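Local coordinates for protein D-xylonate dehydratase (Caulobacter crescentus, PDB 5OYN) that dehydrates D-xylonate to 2-dehydro-3-deoxy-D-arabinonate, and D-gluconate about equally well, using a [2Fe-2S] cluster and a magnesium ion, at residues M213-L226 and N275-A289. Residues are numbered along the deposited sequence; the frame is centred on the assembly and turned at random.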
loop_
_atom_site.group_PDB
_atom_site.type_symbol
_atom_site.label_atom_id
_atom_site.label_comp_id
_atom_site.label_asym_id
_atom_site.label_seq_id
_atom_site.Cartn_x
_atom_site.Cartn_y
_atom_site.Cartn_z
ATOM N N MET A 213 4.460 0.276 -31.288
ATOM C CA MET A 213 3.233 0.970 -31.685
ATOM C C MET A 213 2.118 -0.033 -31.998
ATOM O O MET A 213 1.605 -0.128 -33.112
ATOM C CB MET A 213 3.504 1.881 -32.868
ATOM C CG MET A 213 2.288 2.674 -33.334
ATOM S SD MET A 213 1.736 3.874 -32.124
ATOM C CE MET A 213 3.138 4.997 -32.189
ATOM N N GLY A 214 1.760 -0.810 -30.987
ATOM C CA GLY A 214 0.686 -1.771 -31.087
ATOM C C GLY A 214 -0.637 -1.153 -30.696
ATOM O O GLY A 214 -0.816 0.067 -30.737
ATOM N N THR A 215 -1.581 -2.011 -30.302
ATOM C CA THR A 215 -2.929 -1.520 -30.029
ATOM C C THR A 215 -2.939 -0.579 -28.837
ATOM O O THR A 215 -3.652 0.435 -28.852
ATOM C CB THR A 215 -3.892 -2.680 -29.784
ATOM O OG1 THR A 215 -3.687 -3.688 -30.776
ATOM C CG2 THR A 215 -5.330 -2.191 -29.834
ATOM N N ALA A 216 -2.145 -0.895 -27.802
ATOM C CA ALA A 216 -2.145 -0.097 -26.578
ATOM C C ALA A 216 -1.567 1.287 -26.825
ATOM O O ALA A 216 -2.165 2.299 -26.441
ATOM C CB ALA A 216 -1.364 -0.814 -25.474
ATOM N N SER A 217 -0.404 1.364 -27.463
ATOM C CA SER A 217 0.116 2.687 -27.771
ATOM C C SER A 217 -0.795 3.417 -28.758
ATOM O O SER A 217 -0.984 4.634 -28.651
ATOM C CB SER A 217 1.534 2.584 -28.312
ATOM O OG SER A 217 2.224 1.532 -27.677
ATOM N N THR A 218 -1.395 2.688 -29.707
ATOM C CA THR A 218 -2.305 3.321 -30.661
ATOM C C THR A 218 -3.541 3.874 -29.961
ATOM O O THR A 218 -3.859 5.064 -30.081
ATOM C CB THR A 218 -2.715 2.328 -31.749
ATOM O OG1 THR A 218 -1.549 1.831 -32.427
ATOM C CG2 THR A 218 -3.633 3.005 -32.753
ATOM N N MET A 219 -4.250 3.024 -29.214
ATOM C CA MET A 219 -5.461 3.488 -28.547
ATOM C C MET A 219 -5.172 4.596 -27.539
ATOM O O MET A 219 -6.027 5.453 -27.295
ATOM C CB MET A 219 -6.171 2.321 -27.863
ATOM C CG MET A 219 -6.754 1.294 -28.825
ATOM S SD MET A 219 -7.533 2.014 -30.293
ATOM C CE MET A 219 -8.899 2.947 -29.577
ATOM N N ASN A 220 -3.976 4.632 -26.968
ATOM C CA ASN A 220 -3.716 5.722 -26.039
ATOM C C ASN A 220 -3.388 7.013 -26.778
ATOM O O ASN A 220 -3.816 8.091 -26.362
ATOM C CB ASN A 220 -2.632 5.304 -25.046
ATOM C CG ASN A 220 -3.220 4.503 -23.873
ATOM O OD1 ASN A 220 -3.843 5.077 -22.979
ATOM N ND2 ASN A 220 -3.097 3.175 -23.923
ATOM N N ALA A 221 -2.674 6.923 -27.899
ATOM C CA ALA A 221 -2.525 8.087 -28.764
ATOM C C ALA A 221 -3.880 8.553 -29.289
ATOM O O ALA A 221 -4.120 9.760 -29.412
ATOM C CB ALA A 221 -1.579 7.766 -29.916
ATOM N N VAL A 222 -4.783 7.609 -29.589
ATOM C CA VAL A 222 -6.111 7.969 -30.083
ATOM C C VAL A 222 -6.836 8.837 -29.066
ATOM O O VAL A 222 -7.342 9.914 -29.394
ATOM C CB VAL A 222 -6.925 6.706 -30.417
ATOM C CG1 VAL A 222 -8.442 6.997 -30.382
ATOM C CG2 VAL A 222 -6.484 6.141 -31.754
ATOM N N ALA A 223 -6.892 8.387 -27.813
ATOM C CA ALA A 223 -7.602 9.163 -26.810
ATOM C C ALA A 223 -7.027 10.559 -26.685
ATOM O O ALA A 223 -7.741 11.494 -26.308
ATOM C CB ALA A 223 -7.562 8.456 -25.447
ATOM N N GLU A 224 -5.736 10.725 -26.969
ATOM C CA GLU A 224 -5.179 12.072 -26.972
ATOM C C GLU A 224 -5.691 12.848 -28.179
ATOM O O GLU A 224 -6.195 13.969 -28.041
ATOM C CB GLU A 224 -3.647 12.030 -26.944
ATOM C CG GLU A 224 -3.037 13.188 -26.148
ATOM C CD GLU A 224 -1.498 13.219 -26.154
ATOM O OE1 GLU A 224 -0.844 12.155 -26.026
ATOM O OE2 GLU A 224 -0.936 14.329 -26.281
ATOM N N ALA A 225 -5.615 12.237 -29.366
ATOM C CA ALA A 225 -6.137 12.862 -30.577
ATOM C C ALA A 225 -7.621 13.176 -30.442
ATOM O O ALA A 225 -8.089 14.216 -30.919
ATOM C CB ALA A 225 -5.899 11.949 -31.782
ATOM N N LEU A 226 -8.377 12.285 -29.798
ATOM C CA LEU A 226 -9.790 12.517 -29.542
ATOM C C LEU A 226 -10.033 13.660 -28.568
ATOM O O LEU A 226 -11.194 14.043 -28.383
ATOM C CB LEU A 226 -10.433 11.253 -28.983
ATOM C CG LEU A 226 -10.795 10.115 -29.926
ATOM C CD1 LEU A 226 -11.664 9.109 -29.182
ATOM C CD2 LEU A 226 -11.506 10.633 -31.180
ATOM N N ASN A 275 -9.924 13.273 -36.482
ATOM C CA ASN A 275 -8.565 13.564 -36.022
ATOM C C ASN A 275 -7.851 12.293 -35.577
ATOM O O ASN A 275 -6.685 12.058 -35.931
ATOM C CB ASN A 275 -8.608 14.581 -34.883
ATOM C CG ASN A 275 -8.859 15.982 -35.384
ATOM O OD1 ASN A 275 -8.861 16.218 -36.591
ATOM N ND2 ASN A 275 -9.072 16.919 -34.468
ATOM N N ALA A 276 -8.545 11.458 -34.806
ATOM C CA ALA A 276 -7.961 10.200 -34.362
ATOM C C ALA A 276 -7.577 9.335 -35.554
ATOM O O ALA A 276 -6.442 8.845 -35.641
ATOM C CB ALA A 276 -8.934 9.467 -33.436
ATOM N N ILE A 277 -8.514 9.157 -36.496
ATOM C CA ILE A 277 -8.253 8.388 -37.716
ATOM C C ILE A 277 -6.985 8.884 -38.392
ATOM O O ILE A 277 -6.140 8.091 -38.826
ATOM C CB ILE A 277 -9.460 8.469 -38.675
ATOM C CG1 ILE A 277 -10.703 7.839 -38.047
ATOM C CG2 ILE A 277 -9.126 7.823 -40.046
ATOM C CD1 ILE A 277 -11.675 7.281 -39.059
ATOM N N ALA A 278 -6.831 10.203 -38.497
ATOM C CA ALA A 278 -5.644 10.729 -39.155
ATOM C C ALA A 278 -4.401 10.354 -38.375
ATOM O O ALA A 278 -3.402 9.905 -38.956
ATOM C CB ALA A 278 -5.743 12.247 -39.311
ATOM N N LEU A 279 -4.457 10.504 -37.046
ATOM C CA LEU A 279 -3.307 10.172 -36.221
ATOM C C LEU A 279 -2.936 8.702 -36.357
ATOM O O LEU A 279 -1.754 8.367 -36.514
ATOM C CB LEU A 279 -3.590 10.520 -34.769
ATOM C CG LEU A 279 -2.536 9.923 -33.848
ATOM C CD1 LEU A 279 -1.290 10.792 -33.867
ATOM C CD2 LEU A 279 -3.132 9.829 -32.492
ATOM N N VAL A 280 -3.931 7.812 -36.320
ATOM C CA VAL A 280 -3.628 6.388 -36.429
ATOM C C VAL A 280 -2.766 6.111 -37.650
ATOM O O VAL A 280 -1.803 5.338 -37.585
ATOM C CB VAL A 280 -4.917 5.560 -36.468
ATOM C CG1 VAL A 280 -4.573 4.100 -36.724
ATOM C CG2 VAL A 280 -5.674 5.731 -35.187
ATOM N N ALA A 281 -3.078 6.759 -38.780
ATOM C CA ALA A 281 -2.386 6.423 -40.020
ATOM C C ALA A 281 -0.959 6.954 -40.017
ATOM O O ALA A 281 -0.025 6.236 -40.404
ATOM C CB ALA A 281 -3.159 6.960 -41.218
ATOM N N ALA A 282 -0.772 8.209 -39.582
ATOM C CA ALA A 282 0.557 8.819 -39.556
ATOM C C ALA A 282 1.501 8.121 -38.583
ATOM O O ALA A 282 2.725 8.175 -38.776
ATOM C CB ALA A 282 0.451 10.300 -39.181
ATOM N N ALA A 283 0.958 7.473 -37.548
ATOM C CA ALA A 283 1.736 6.829 -36.505
ATOM C C ALA A 283 1.998 5.355 -36.770
ATOM O O ALA A 283 2.536 4.679 -35.897
ATOM C CB ALA A 283 1.027 6.972 -35.156
ATOM N N GLY A 284 1.633 4.831 -37.932
ATOM C CA GLY A 284 1.779 3.399 -38.125
ATOM C C GLY A 284 0.974 2.583 -37.139
ATOM O O GLY A 284 1.381 1.474 -36.774
ATOM N N GLY A 285 -0.174 3.107 -36.708
ATOM C CA GLY A 285 -0.997 2.463 -35.705
ATOM C C GLY A 285 -1.568 1.115 -36.114
ATOM O O GLY A 285 -1.480 0.656 -37.252
ATOM N N SER A 286 -2.202 0.487 -35.134
ATOM C CA SER A 286 -2.668 -0.883 -35.248
ATOM C C SER A 286 -4.038 -0.967 -35.911
ATOM O O SER A 286 -4.929 -0.146 -35.662
ATOM C CB SER A 286 -2.735 -1.511 -33.862
ATOM O OG SER A 286 -3.783 -2.462 -33.774
ATOM N N THR A 287 -4.209 -2.000 -36.732
ATOM C CA THR A 287 -5.502 -2.292 -37.337
ATOM C C THR A 287 -6.586 -2.544 -36.305
ATOM O O THR A 287 -7.774 -2.491 -36.633
ATOM C CB THR A 287 -5.379 -3.515 -38.232
ATOM O OG1 THR A 287 -5.050 -4.650 -37.416
ATOM C CG2 THR A 287 -4.285 -3.289 -39.291
ATOM N N ASN A 288 -6.218 -2.858 -35.069
ATOM C CA ASN A 288 -7.254 -3.016 -34.064
ATOM C C ASN A 288 -7.878 -1.682 -33.701
ATOM O O ASN A 288 -8.981 -1.663 -33.142
ATOM C CB ASN A 288 -6.684 -3.715 -32.838
ATOM C CG ASN A 288 -6.321 -5.143 -33.121
ATOM O OD1 ASN A 288 -6.949 -5.793 -33.950
ATOM N ND2 ASN A 288 -5.303 -5.646 -32.445
ATOM N N ALA A 289 -7.211 -0.569 -34.028
ATOM C CA ALA A 289 -7.812 0.737 -33.788
ATOM C C ALA A 289 -9.135 0.878 -34.524
ATOM O O ALA A 289 -10.044 1.563 -34.033
ATOM C CB ALA A 289 -6.849 1.854 -34.192
#
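T215 and T218, on the first turn of helix 215-225, bind the loop that follows helix 270-282. N288 ND2 donates to T215 OG1 at 3.0 Å, nearly straight (167°) and in the plane of the N288 amide, while S286 OG hydrogen-bonds the same T215 OG1 at 3.2 Å. T218 OG1, on the same turn, accepts from S286 N at 3.1 Å and donates to G214 O from above the carbonyl plane. In T218, chi1 of -58° leaves OG1 beside the backbone N and CG2 anti to that N, where CG2 packs on A289 CB at 3.7 Å. A valine in place of T218 would probably leave S286 N without this acceptor and free the loop to shift. G285 CA lies against T218 OG1.

Farther along, residues 215-225 and 275-282 run roughly antiparallel (141°, axes 8.5 Å apart) and pack alanines and branched aliphatic side chains together: L279 CD2 sits between the CB atoms of A221 and A225, 3.6 Å from each, V222 CG2 meets V280 CG2, and A276 CB meets L226 CD2. A Schellman motif with G284 at C-prime ends helix 270-282 and turns the chain back toward T218. S286 OG also accepts from N288 N, fixing the turn that presents the amide, and R497 holds N288 OD1. Beyond lie the metals: T215 touches D138, N288 touches E472, both magnesium ligands, and A216 touches the iron-sulfur cluster. This buried hydroxyl-amide network is thus second-shell chemistry, consistent with fixing the helix start beside both cofactors.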